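PDB 4R4G: putative lipoprotein YcdA from Bacillus subtilis subsp. subtilis str. 168, which is of unknown function but is a putative membrane-attached lipoprotein with an Ig-like N-terminal domain and a C-terminal domain of the NTF2 clan. Local coordinates for residues D232-A245 / L286-K300. Numbering follows the deposited sequence.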
loop_
_atom_site.group_PDB
_atom_site.type_symbol
_atom_site.label_atom_id
_atom_site.label_comp_id
_atom_site.label_asym_id
_atom_site.label_seq_id
_atom_site.Cartn_x
_atom_site.Cartn_y
_atom_site.Cartn_z
ATOM N N ASP A 232 7.893 4.420 8.700
ATOM C CA ASP A 232 6.994 3.454 9.332
ATOM C C ASP A 232 5.539 3.522 8.809
ATOM O O ASP A 232 4.645 2.918 9.416
ATOM C CB ASP A 232 7.034 3.621 10.863
ATOM C CG ASP A 232 8.049 2.712 11.545
ATOM O OD1 ASP A 232 9.168 2.544 10.993
ATOM O OD2 ASP A 232 7.726 2.164 12.628
ATOM N N GLU A 233 5.301 4.200 7.672
ATOM C CA GLU A 233 3.945 4.270 7.148
ATOM C C GLU A 233 3.893 4.284 5.618
ATOM O O GLU A 233 4.669 4.996 4.966
ATOM C CB GLU A 233 3.127 5.438 7.760
ATOM C CG GLU A 233 3.617 6.870 7.580
ATOM C CD GLU A 233 2.753 7.929 8.258
ATOM O OE1 GLU A 233 2.372 7.744 9.440
ATOM O OE2 GLU A 233 2.468 8.958 7.601
ATOM N N ALA A 234 2.952 3.472 5.056
ATOM C CA ALA A 234 2.725 3.323 3.611
ATOM C C ALA A 234 1.388 3.868 3.164
ATOM O O ALA A 234 0.488 4.054 3.983
ATOM C CB ALA A 234 2.806 1.859 3.217
ATOM N N ILE A 235 1.253 4.084 1.842
ATOM C CA ILE A 235 0.016 4.498 1.179
ATOM C C ILE A 235 -0.401 3.381 0.234
ATOM O O ILE A 235 0.323 3.056 -0.713
ATOM C CB ILE A 235 0.073 5.886 0.462
ATOM C CG1 ILE A 235 0.367 7.026 1.457
ATOM C CG2 ILE A 235 -1.217 6.164 -0.361
ATOM C CD1 ILE A 235 -0.629 7.174 2.660
ATOM N N VAL A 236 -1.570 2.785 0.515
ATOM C CA VAL A 236 -2.157 1.725 -0.276
ATOM C C VAL A 236 -3.319 2.326 -1.040
ATOM O O VAL A 236 -4.189 2.990 -0.462
ATOM C CB VAL A 236 -2.574 0.498 0.561
ATOM C CG1 VAL A 236 -3.054 -0.632 -0.350
ATOM C CG2 VAL A 236 -1.436 0.009 1.446
ATOM N N GLU A 237 -3.300 2.132 -2.345
ATOM C CA GLU A 237 -4.312 2.600 -3.269
ATOM C C GLU A 237 -5.282 1.444 -3.493
ATOM O O GLU A 237 -4.918 0.423 -4.084
ATOM C CB GLU A 237 -3.617 3.051 -4.558
ATOM C CG GLU A 237 -4.458 3.835 -5.539
ATOM C CD GLU A 237 -3.659 4.770 -6.430
ATOM O OE1 GLU A 237 -2.904 5.618 -5.893
ATOM O OE2 GLU A 237 -3.813 4.672 -7.670
ATOM N N ALA A 238 -6.487 1.563 -2.934
ATOM C CA ALA A 238 -7.509 0.525 -3.048
ATOM C C ALA A 238 -8.489 0.876 -4.143
ATOM O O ALA A 238 -9.122 1.930 -4.091
ATOM C CB ALA A 238 -8.225 0.354 -1.730
ATOM N N THR A 239 -8.567 0.030 -5.170
ATOM C CA THR A 239 -9.491 0.272 -6.268
ATOM C C THR A 239 -10.608 -0.705 -6.029
ATOM O O THR A 239 -10.414 -1.927 -6.074
ATOM C CB THR A 239 -8.787 0.206 -7.639
ATOM O OG1 THR A 239 -7.667 1.128 -7.667
ATOM C CG2 THR A 239 -9.740 0.486 -8.786
ATOM N N VAL A 240 -11.770 -0.159 -5.692
ATOM C CA VAL A 240 -12.891 -0.959 -5.285
ATOM C C VAL A 240 -14.028 -0.926 -6.285
ATOM O O VAL A 240 -14.496 0.157 -6.650
ATOM C CB VAL A 240 -13.379 -0.469 -3.881
ATOM C CG1 VAL A 240 -14.683 -1.160 -3.449
ATOM C CG2 VAL A 240 -12.290 -0.635 -2.812
ATOM N N LYS A 241 -14.487 -2.144 -6.687
ATOM C CA LYS A 241 -15.655 -2.388 -7.525
ATOM C C LYS A 241 -16.815 -2.594 -6.538
ATOM O O LYS A 241 -16.804 -3.608 -5.829
ATOM C CB LYS A 241 -15.411 -3.618 -8.433
ATOM C CG LYS A 241 -16.579 -4.000 -9.357
ATOM C CD LYS A 241 -16.244 -5.204 -10.272
ATOM C CE LYS A 241 -16.314 -6.558 -9.584
ATOM N NZ LYS A 241 -15.795 -7.652 -10.444
ATOM N N PRO A 242 -17.755 -1.639 -6.372
ATOM C CA PRO A 242 -18.799 -1.839 -5.364
ATOM C C PRO A 242 -19.958 -2.698 -5.816
ATOM O O PRO A 242 -20.126 -2.916 -7.009
ATOM C CB PRO A 242 -19.295 -0.416 -5.097
ATOM C CG PRO A 242 -19.076 0.300 -6.353
ATOM C CD PRO A 242 -17.918 -0.340 -7.063
ATOM N N VAL A 243 -20.779 -3.144 -4.855
ATOM C CA VAL A 243 -22.022 -3.825 -5.128
ATOM C C VAL A 243 -22.976 -2.666 -5.514
ATOM O O VAL A 243 -22.938 -1.612 -4.868
ATOM C CB VAL A 243 -22.491 -4.679 -3.889
ATOM C CG1 VAL A 243 -23.973 -4.965 -3.909
ATOM C CG2 VAL A 243 -21.723 -5.987 -3.776
ATOM N N ASP A 244 -23.765 -2.821 -6.598
ATOM C CA ASP A 244 -24.727 -1.790 -6.996
ATOM C C ASP A 244 -26.036 -2.044 -6.271
ATOM O O ASP A 244 -26.828 -2.881 -6.694
ATOM C CB ASP A 244 -24.920 -1.728 -8.526
ATOM C CG ASP A 244 -25.890 -0.655 -9.008
ATOM O OD1 ASP A 244 -26.229 0.249 -8.210
ATOM O OD2 ASP A 244 -26.297 -0.712 -10.186
ATOM N N ALA A 245 -26.242 -1.321 -5.165
ATOM C CA ALA A 245 -27.407 -1.437 -4.290
ATOM C C ALA A 245 -28.479 -0.412 -4.637
ATOM O O ALA A 245 -29.409 -0.191 -3.843
ATOM C CB ALA A 245 -26.986 -1.282 -2.840
ATOM N N LEU A 286 -27.727 -8.756 -5.476
ATOM C CA LEU A 286 -27.201 -7.625 -6.231
ATOM C C LEU A 286 -25.847 -7.920 -6.852
ATOM O O LEU A 286 -25.025 -8.613 -6.255
ATOM C CB LEU A 286 -27.065 -6.379 -5.355
ATOM C CG LEU A 286 -28.163 -5.951 -4.428
ATOM C CD1 LEU A 286 -27.587 -5.042 -3.350
ATOM C CD2 LEU A 286 -29.280 -5.250 -5.156
ATOM N N GLY A 287 -25.583 -7.305 -7.994
ATOM C CA GLY A 287 -24.300 -7.447 -8.676
ATOM C C GLY A 287 -23.386 -6.248 -8.557
ATOM O O GLY A 287 -23.789 -5.210 -8.028
ATOM N N PRO A 288 -22.142 -6.340 -9.053
ATOM C CA PRO A 288 -21.251 -5.179 -8.983
ATOM C C PRO A 288 -21.708 -4.022 -9.862
ATOM O O PRO A 288 -22.442 -4.216 -10.846
ATOM C CB PRO A 288 -19.906 -5.718 -9.472
ATOM C CG PRO A 288 -20.049 -7.171 -9.577
ATOM C CD PRO A 288 -21.487 -7.462 -9.743
ATOM N N ALA A 289 -21.276 -2.811 -9.482
ATOM C CA ALA A 289 -21.547 -1.590 -10.217
ATOM C C ALA A 289 -20.573 -1.483 -11.384
ATOM O O ALA A 289 -19.516 -2.128 -11.363
ATOM C CB ALA A 289 -21.420 -0.393 -9.293
ATOM N N SER A 290 -20.943 -0.707 -12.419
ATOM C CA SER A 290 -20.113 -0.466 -13.615
ATOM C C SER A 290 -18.773 0.201 -13.228
ATOM O O SER A 290 -17.693 -0.291 -13.586
ATOM C CB SER A 290 -20.875 0.412 -14.607
ATOM O OG SER A 290 -21.741 1.322 -13.944
ATOM N N SER A 291 -18.879 1.281 -12.417
ATOM C CA SER A 291 -17.813 2.132 -11.887
ATOM C C SER A 291 -16.909 1.450 -10.846
ATOM O O SER A 291 -17.184 0.352 -10.362
ATOM C CB SER A 291 -18.424 3.379 -11.251
ATOM O OG SER A 291 -19.352 3.054 -10.226
ATOM N N GLU A 292 -15.811 2.142 -10.537
ATOM C CA GLU A 292 -14.791 1.826 -9.550
ATOM C C GLU A 292 -14.475 3.089 -8.777
ATOM O O GLU A 292 -14.641 4.187 -9.308
ATOM C CB GLU A 292 -13.514 1.289 -10.214
ATOM C CG GLU A 292 -13.528 -0.192 -10.544
ATOM C CD GLU A 292 -12.192 -0.786 -10.969
ATOM O OE1 GLU A 292 -11.411 -0.092 -11.666
ATOM O OE2 GLU A 292 -11.933 -1.957 -10.605
ATOM N N LYS A 293 -14.029 2.950 -7.537
ATOM C CA LYS A 293 -13.618 4.084 -6.723
ATOM C C LYS A 293 -12.256 3.756 -6.172
ATOM O O LYS A 293 -12.007 2.624 -5.751
ATOM C CB LYS A 293 -14.641 4.398 -5.616
ATOM C CG LYS A 293 -14.538 5.822 -5.045
ATOM C CD LYS A 293 -15.827 6.234 -4.332
ATOM C CE LYS A 293 -15.863 7.683 -3.901
ATOM N NZ LYS A 293 -17.255 8.128 -3.594
ATOM N N THR A 294 -11.349 4.709 -6.250
ATOM C CA THR A 294 -10.004 4.497 -5.747
ATOM C C THR A 294 -9.862 5.283 -4.449
ATOM O O THR A 294 -10.191 6.469 -4.407
ATOM C CB THR A 294 -8.983 4.851 -6.809
ATOM O OG1 THR A 294 -9.371 4.224 -8.037
ATOM C CG2 THR A 294 -7.603 4.391 -6.438
ATOM N N VAL A 295 -9.462 4.610 -3.376
ATOM C CA VAL A 295 -9.336 5.244 -2.064
ATOM C C VAL A 295 -7.920 5.072 -1.608
ATOM O O VAL A 295 -7.381 3.976 -1.717
ATOM C CB VAL A 295 -10.350 4.674 -1.022
ATOM C CG1 VAL A 295 -10.161 5.308 0.354
ATOM C CG2 VAL A 295 -11.780 4.869 -1.485
ATOM N N GLU A 296 -7.306 6.136 -1.104
ATOM C CA GLU A 296 -5.957 6.035 -0.565
ATOM C C GLU A 296 -6.095 5.792 0.911
ATOM O O GLU A 296 -6.914 6.434 1.572
ATOM C CB GLU A 296 -5.104 7.272 -0.876
ATOM C CG GLU A 296 -4.552 7.273 -2.289
ATOM C CD GLU A 296 -3.533 8.348 -2.608
ATOM O OE1 GLU A 296 -3.780 9.528 -2.261
ATOM O OE2 GLU A 296 -2.515 8.017 -3.263
ATOM N N VAL A 297 -5.375 4.796 1.405
ATOM C CA VAL A 297 -5.450 4.355 2.792
ATOM C C VAL A 297 -4.035 4.278 3.340
ATOM O O VAL A 297 -3.150 3.724 2.687
ATOM C CB VAL A 297 -6.207 2.985 2.850
ATOM C CG1 VAL A 297 -5.855 2.172 4.090
ATOM C CG2 VAL A 297 -7.713 3.181 2.746
ATOM N N LYS A 298 -3.823 4.829 4.533
ATOM C CA LYS A 298 -2.528 4.813 5.190
ATOM C C LYS A 298 -2.429 3.619 6.141
ATOM O O LYS A 298 -3.305 3.405 6.989
ATOM C CB LYS A 298 -2.289 6.144 5.934
ATOM C CG LYS A 298 -0.875 6.360 6.485
ATOM C CD LYS A 298 -0.710 7.724 7.189
ATOM C CE LYS A 298 -1.343 7.793 8.568
ATOM N NZ LYS A 298 -0.940 9.015 9.307
HETATM N N MSE A 299 -1.361 2.837 5.965
HETATM C CA MSE A 299 -0.995 1.691 6.803
HETATM C C MSE A 299 0.175 2.092 7.675
HETATM O O MSE A 299 0.962 2.951 7.270
HETATM C CB MSE A 299 -0.597 0.468 5.950
HETATM C CG MSE A 299 -1.666 -0.037 4.993
HETATM SE SE MSE A 299 -3.255 -0.661 5.865
HETATM C CE MSE A 299 -2.628 -2.350 6.649
ATOM N N LYS A 300 0.332 1.452 8.837
ATOM C CA LYS A 300 1.426 1.762 9.747
ATOM C C LYS A 300 2.127 0.478 10.158
ATOM O O LYS A 300 1.477 -0.449 10.642
ATOM C CB LYS A 300 0.897 2.548 10.967
ATOM C CG LYS A 300 0.819 4.064 10.718
ATOM C CD LYS A 300 -0.117 4.825 11.682
ATOM C CE LYS A 300 0.126 6.325 11.651
ATOM N NZ LYS A 300 -0.938 7.093 12.359
#
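The carboxylate of Glu233 has the side chain of Lys298 over one face. Lys298 CD sits above that face, 3.4 Å from Glu233 OE2. Lys298 NZ, tilted out of the carboxylate plane on the same side, makes a salt bridge from 3.5 Å to Glu233 OE1. The bend in the lysine chain (chi3 76°) turns its amine onto the acid. Lys300 runs alongside Glu233 and touches OE1 with CE. Further along, the carboxylate of Glu292 lays a face against Thr239, with OE1 3.4 Å from Thr239 CG2. Glu237 and Glu296 bring like charges together. Glu237 OE1 and Glu296 OE2 are 3.6 Å apart, and the two carboxylate planes are turned by 64°. Ile235 places CG2 by Glu296 and CD1 against the stem of Lys298. With an alanine in place of Lys298, Glu233 would probably lose its salt bridge and the chain that covers its carboxylate face.

Strands 233-241 and 293-300 are antiparallel neighbours in the mixed sheet of the C-terminal domain, which belongs to the NTF2 clan. Eight backbone hydrogen bonds join them, in pairs from Ala234 with Met299 to Val240 with Lys293. Strand 221-230 flanks 233-244 on its other edge. The opposite sheet face carries Ala234, Val236, Ala238, Val295 and Val297, covered by helices 145-157 and 314-321. There Val236 CG2 meets Met299 CG at 3.6 Å. Past Val240 the register shifts by two. Ala289 N then bonds to Pro242 O at 2.7 Å, and Asp244 N to Gly287 O at 2.8 Å. Leu286 CD1 packs on Val243 CG1 and Ala245.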